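Local coordinates for P22 protein (Trypanosoma brucei, PDB 3JV1), which probably acts as an accessory factor specific to the RNA editing of cytochrome oxidase subunit II transcripts, as a trimeric member of the Mam33 family, at residues E54-Q59 / S146-N151; D75-N80 / K108-T113. All coordinates share one frame; numbering follows the deposited sequence.

Contact 1: E54-Q59 / S146-N151; sequences EEIILQ and SARGVN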
loop_
_atom_site.group_PDB
_atom_site.type_symbol
_atom_site.label_atom_id
_atom_site.label_comp_id
_atom_site.label_asym_id
_atom_site.label_seq_id
_atom_site.Cartn_x
_atom_site.Cartn_y
_atom_site.Cartn_z
ATOM N N GLU A 54 8.123 -21.145 -22.699
ATOM C CA GLU A 54 7.630 -20.230 -21.682
ATOM C C GLU A 54 7.843 -20.747 -20.274
ATOM O O GLU A 54 8.037 -21.940 -20.052
ATOM C CB GLU A 54 6.134 -19.941 -21.864
ATOM C CG GLU A 54 5.459 -20.639 -23.030
ATOM C CD GLU A 54 3.976 -20.326 -23.112
ATOM O OE1 GLU A 54 3.258 -20.547 -22.120
ATOM O OE2 GLU A 54 3.519 -19.860 -24.171
ATOM N N GLU A 55 7.826 -19.829 -19.320
ATOM C CA GLU A 55 7.939 -20.210 -17.925
ATOM C C GLU A 55 6.657 -19.688 -17.304
ATOM O O GLU A 55 6.214 -18.590 -17.630
ATOM C CB GLU A 55 9.144 -19.565 -17.247
ATOM C CG GLU A 55 9.278 -20.015 -15.790
ATOM C CD GLU A 55 10.448 -19.384 -15.088
ATOM O OE1 GLU A 55 10.576 -18.147 -15.154
ATOM O OE2 GLU A 55 11.237 -20.121 -14.463
ATOM N N ILE A 56 6.041 -20.490 -16.446
ATOM C CA ILE A 56 4.805 -20.092 -15.795
ATOM C C ILE A 56 5.163 -19.882 -14.328
ATOM O O ILE A 56 5.720 -20.777 -13.692
ATOM C CB ILE A 56 3.732 -21.197 -15.904
ATOM C CG1 ILE A 56 3.708 -21.785 -17.326
ATOM C CG2 ILE A 56 2.371 -20.632 -15.505
ATOM C CD1 ILE A 56 3.426 -20.795 -18.431
ATOM N N ILE A 57 4.852 -18.704 -13.800
ATOM C CA ILE A 57 5.181 -18.389 -12.418
ATOM C C ILE A 57 3.945 -18.021 -11.612
ATOM O O ILE A 57 3.131 -17.195 -12.041
ATOM C CB ILE A 57 6.174 -17.225 -12.351
ATOM C CG1 ILE A 57 7.448 -17.600 -13.108
ATOM C CG2 ILE A 57 6.478 -16.877 -10.905
ATOM C CD1 ILE A 57 8.459 -16.482 -13.208
ATOM N N LEU A 58 3.812 -18.659 -10.452
ATOM C CA LEU A 58 2.701 -18.429 -9.540
ATOM C C LEU A 58 3.256 -17.773 -8.286
ATOM O O LEU A 58 4.073 -18.371 -7.593
ATOM C CB LEU A 58 2.048 -19.758 -9.152
ATOM C CG LEU A 58 0.903 -20.365 -9.960
ATOM C CD1 LEU A 58 -0.422 -19.854 -9.420
ATOM C CD2 LEU A 58 1.072 -20.057 -11.442
ATOM N N GLN A 59 2.810 -16.557 -7.993
ATOM C CA GLN A 59 3.278 -15.836 -6.807
ATOM C C GLN A 59 2.086 -15.427 -5.953
ATOM O O GLN A 59 1.265 -14.623 -6.401
ATOM C CB GLN A 59 4.026 -14.553 -7.199
ATOM C CG GLN A 59 5.003 -14.684 -8.343
ATOM C CD GLN A 59 5.616 -13.347 -8.734
ATOM O OE1 GLN A 59 4.905 -12.364 -8.946
ATOM N NE2 GLN A 59 6.941 -13.310 -8.839
ATOM N N SER A 146 -5.790 -22.986 -18.563
ATOM C CA SER A 146 -6.018 -24.395 -18.306
ATOM C C SER A 146 -5.041 -25.284 -19.084
ATOM O O SER A 146 -4.571 -26.288 -18.566
ATOM C CB SER A 146 -7.457 -24.768 -18.653
ATOM O OG SER A 146 -7.756 -26.054 -18.148
ATOM N N ALA A 147 -4.728 -24.915 -20.319
ATOM C CA ALA A 147 -3.795 -25.700 -21.125
ATOM C C ALA A 147 -2.402 -25.699 -20.501
ATOM O O ALA A 147 -1.560 -26.531 -20.841
ATOM C CB ALA A 147 -3.726 -25.150 -22.545
ATOM N N ARG A 148 -2.161 -24.759 -19.591
ATOM C CA ARG A 148 -0.873 -24.666 -18.931
ATOM C C ARG A 148 -0.902 -25.199 -17.496
ATOM O O ARG A 148 0.031 -24.982 -16.724
ATOM C CB ARG A 148 -0.384 -23.212 -18.970
ATOM C CG ARG A 148 -0.084 -22.752 -20.395
ATOM C CD ARG A 148 0.077 -21.244 -20.546
ATOM N NE ARG A 148 0.579 -20.943 -21.883
ATOM C CZ ARG A 148 -0.063 -21.261 -23.005
ATOM N NH1 ARG A 148 -1.241 -21.867 -22.948
ATOM N NH2 ARG A 148 0.497 -21.034 -24.181
ATOM N N GLY A 149 -1.969 -25.905 -17.139
ATOM C CA GLY A 149 -2.056 -26.458 -15.797
ATOM C C GLY A 149 -2.669 -25.562 -14.738
ATOM O O GLY A 149 -2.850 -25.986 -13.597
ATOM N N VAL A 150 -2.990 -24.322 -15.092
ATOM C CA VAL A 150 -3.600 -23.413 -14.128
ATOM C C VAL A 150 -5.091 -23.688 -14.175
ATOM O O VAL A 150 -5.851 -23.015 -14.875
ATOM C CB VAL A 150 -3.315 -21.946 -14.481
ATOM C CG1 VAL A 150 -3.823 -21.043 -13.375
ATOM C CG2 VAL A 150 -1.815 -21.751 -14.684
ATOM N N ASN A 151 -5.489 -24.703 -13.418
ATOM C CA ASN A 151 -6.865 -25.161 -13.367
ATOM C C ASN A 151 -7.329 -25.369 -11.928
ATOM O O ASN A 151 -6.650 -24.960 -10.986
ATOM C CB ASN A 151 -6.964 -26.464 -14.165
ATOM C CG ASN A 151 -5.810 -27.411 -13.866
ATOM O OD1 ASN A 151 -5.408 -28.214 -14.710
ATOM N ND2 ASN A 151 -5.278 -27.324 -12.656
#
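A side-on salt bridge between Arg148 and Glu54, with a small apolar patch beside it, joins the start of strand 54-63 to the turn between helices 135-146 and 152-181. Arg148 NE meets Glu54 OE1 at 2.7 Å, and NH2 reaches OE2 at 3.2 Å along an almost straight N-H...O path (174°). Each oxygen is approached on its syn side, although the carboxylate and guanidinium planes stand 42° apart, so the pairing is twisted. Running extended from CG to NE, the arginine sets its methylene CD 4.0 Å from Ile56 CD1 while the guanidinium reaches on to Glu54, a double task that suits its length. Farther along, Ile56 and Val150 touch loosely through their CG2 methyls (4.4 Å); both are apolar at a buried site, and β-branched Ile56 also suits a strand. Arg148 NH1 also bonds Tyr144 O, its guanidinium makes a cation-pi contact with Tyr144, and NH2 has a second acidic partner in Asp4 of the second subunit, placing the bridge at a subunit interface. Gly149 adopts the positive phi that ends helix 135-146, with its N bonded to Ser146 O and Val150 N to Leu145 O: a Schellman motif, here packed against one face of an antiparallel sheet.

Contact 2: D75-N80 / K108-T113; sequences DVLVVN and KLALDT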
loop_
_atom_site.group_PDB
_atom_site.type_symbol
_atom_site.label_atom_id
_atom_site.label_comp_id
_atom_site.label_asym_id
_atom_site.label_seq_id
_atom_site.Cartn_x
_atom_site.Cartn_y
_atom_site.Cartn_z
ATOM N N ASP A 75 -0.653 -13.872 -8.431
ATOM C CA ASP A 75 -0.396 -13.445 -9.792
ATOM C C ASP A 75 0.127 -14.655 -10.542
ATOM O O ASP A 75 0.904 -15.444 -10.004
ATOM C CB ASP A 75 0.685 -12.367 -9.853
ATOM C CG ASP A 75 0.178 -10.995 -9.475
ATOM O OD1 ASP A 75 -1.051 -10.794 -9.412
ATOM O OD2 ASP A 75 1.026 -10.110 -9.255
ATOM N N VAL A 76 -0.303 -14.796 -11.784
ATOM C CA VAL A 76 0.164 -15.876 -12.621
ATOM C C VAL A 76 0.842 -15.205 -13.804
ATOM O O VAL A 76 0.207 -14.471 -14.559
ATOM C CB VAL A 76 -0.995 -16.758 -13.105
ATOM C CG1 VAL A 76 -0.537 -17.647 -14.260
ATOM C CG2 VAL A 76 -1.479 -17.627 -11.954
ATOM N N LEU A 77 2.141 -15.426 -13.946
ATOM C CA LEU A 77 2.865 -14.833 -15.062
ATOM C C LEU A 77 3.251 -15.884 -16.094
ATOM O O LEU A 77 3.677 -16.988 -15.747
ATOM C CB LEU A 77 4.132 -14.123 -14.580
ATOM C CG LEU A 77 3.998 -12.945 -13.608
ATOM C CD1 LEU A 77 3.835 -13.454 -12.185
ATOM C CD2 LEU A 77 5.242 -12.075 -13.710
ATOM N N VAL A 78 3.074 -15.539 -17.364
ATOM C CA VAL A 78 3.450 -16.416 -18.460
ATOM C C VAL A 78 4.494 -15.594 -19.189
ATOM O O VAL A 78 4.179 -14.581 -19.809
ATOM C CB VAL A 78 2.255 -16.738 -19.377
ATOM C CG1 VAL A 78 2.714 -17.626 -20.535
ATOM C CG2 VAL A 78 1.166 -17.446 -18.569
ATOM N N VAL A 79 5.748 -16.027 -19.079
ATOM C CA VAL A 79 6.874 -15.311 -19.659
ATOM C C VAL A 79 7.486 -16.011 -20.857
ATOM O O VAL A 79 7.787 -17.201 -20.815
ATOM C CB VAL A 79 7.972 -15.098 -18.588
ATOM C CG1 VAL A 79 9.021 -14.110 -19.090
ATOM C CG2 VAL A 79 7.336 -14.605 -17.295
ATOM N N ASN A 80 7.696 -15.247 -21.918
ATOM C CA ASN A 80 8.262 -15.780 -23.148
ATOM C C ASN A 80 8.787 -14.629 -24.003
ATOM O O ASN A 80 8.127 -13.596 -24.147
ATOM C CB ASN A 80 7.181 -16.565 -23.904
ATOM C CG ASN A 80 7.743 -17.401 -25.036
ATOM O OD1 ASN A 80 8.901 -17.803 -25.002
ATOM N ND2 ASN A 80 6.915 -17.687 -26.035
ATOM N N LYS A 108 11.393 -8.404 -17.794
ATOM C CA LYS A 108 12.331 -8.322 -16.689
ATOM C C LYS A 108 11.689 -7.543 -15.548
ATOM O O LYS A 108 11.809 -7.915 -14.382
ATOM C CB LYS A 108 13.618 -7.637 -17.153
ATOM C CG LYS A 108 14.704 -7.546 -16.103
ATOM C CD LYS A 108 15.964 -6.929 -16.701
ATOM C CE LYS A 108 16.478 -7.766 -17.868
ATOM N NZ LYS A 108 17.686 -7.182 -18.520
ATOM N N LEU A 109 11.005 -6.456 -15.881
ATOM C CA LEU A 109 10.331 -5.666 -14.864
ATOM C C LEU A 109 9.189 -6.493 -14.284
ATOM O O LEU A 109 8.944 -6.475 -13.083
ATOM C CB LEU A 109 9.786 -4.372 -15.462
ATOM C CG LEU A 109 8.965 -3.479 -14.528
ATOM C CD1 LEU A 109 9.785 -3.061 -13.315
ATOM C CD2 LEU A 109 8.507 -2.255 -15.309
ATOM N N ALA A 110 8.498 -7.228 -15.148
ATOM C CA ALA A 110 7.387 -8.062 -14.713
ATOM C C ALA A 110 7.836 -9.083 -13.666
ATOM O O ALA A 110 7.120 -9.349 -12.703
ATOM C CB ALA A 110 6.774 -8.774 -15.912
ATOM N N LEU A 111 9.025 -9.645 -13.857
ATOM C CA LEU A 111 9.566 -10.641 -12.934
ATOM C C LEU A 111 10.138 -10.029 -11.655
ATOM O O LEU A 111 10.174 -10.675 -10.608
ATOM C CB LEU A 111 10.662 -11.451 -13.629
ATOM C CG LEU A 111 10.216 -12.395 -14.740
ATOM C CD1 LEU A 111 11.430 -12.989 -15.418
ATOM C CD2 LEU A 111 9.344 -13.487 -14.161
ATOM N N ASP A 112 10.596 -8.788 -11.750
ATOM C CA ASP A 112 11.177 -8.097 -10.610
ATOM C C ASP A 112 10.128 -7.945 -9.516
ATOM O O ASP A 112 9.061 -7.383 -9.746
ATOM C CB ASP A 112 11.672 -6.721 -11.042
ATOM C CG ASP A 112 12.605 -6.091 -10.030
ATOM O OD1 ASP A 112 12.464 -6.382 -8.824
ATOM O OD2 ASP A 112 13.470 -5.292 -10.448
ATOM N N THR A 113 10.431 -8.441 -8.323
ATOM C CA THR A 113 9.484 -8.339 -7.223
ATOM C C THR A 113 9.886 -7.321 -6.150
ATOM O O THR A 113 9.297 -7.297 -5.079
ATOM C CB THR A 113 9.275 -9.710 -6.544
ATOM O OG1 THR A 113 10.542 -10.251 -6.157
ATOM C CG2 THR A 113 8.583 -10.678 -7.496
#
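The nearest CA atoms are those of Leu77 and Ala110, 8.1 Å apart, where the last turn of helix 107-111 lies over strand 72-80 and no hydrogen bond passes between the two segments. Aliphatic side chains fill the gap between the two backbones. Leu77 supplies the central group. With CG beside the backbone N and anti to the carbonyl carbon (chi1 -61°), its CD2 methyl comes to 3.5 Å from Ala110 O and lies 4.3 Å from Ala110 CB. Alanine suits this position because its single methyl, directed at the strand, lets the helix backbone come near; the same methyl also touches Ala84 on the next strand. Leu111 works differently. It leaves the helix obliquely at the partly exposed margin, and its length lets CD2 reach Val79 and Leu77. There that methyl sits 3.9 Å from Val79 CG2 and 4.4 Å from Leu77 CD2, bridging two residues on the same face of the strand. The Val79 and Leu111 side chains meet at a slant, methyl against methyl. Between Leu77 and Val79 in sequence, Val78 turns to the other face, where it packs on Tyr144 and on Phe180 of the second subunit, so Val76 to Val79 present aliphatic side chains to both faces of the sheet. At the helix end, Leu109 O and Asp112 O both accept from Lys121 NZ, which also gives Ala110 O a weak hydrogen bond, while Asp112 OD1 accepts from Ser114 N. The chemistry across the two segments is therefore largely apolar, apart from a methyl set against a backbone carbonyl, with 152 Å² buried in all; such methyl contacts carry little directional demand, and Lys121 and Ser114 supply polar bonds that the strand segment does not.

After helix 2-18 and two earlier strands, the chain enters strand 54-63, the first half of contact 1, and turns back into strand 72-80, the first half of contact 2. Two further strands then lead to helix 107-111, where contact 2 closes its short loop; only after helices 115-121 and 135-146 does the turn at 146-151 close contact 1. The smaller loop thus lies wholly within the larger. The two strands are sheet neighbours, with Leu77 N probably bonded to Ile57 O (2.8 Å) and Asp75 N to Gln59 O. Contact 2 brings helix 107-111 to one face of the sheet, and contact 1 brings the interhelical turn to the other.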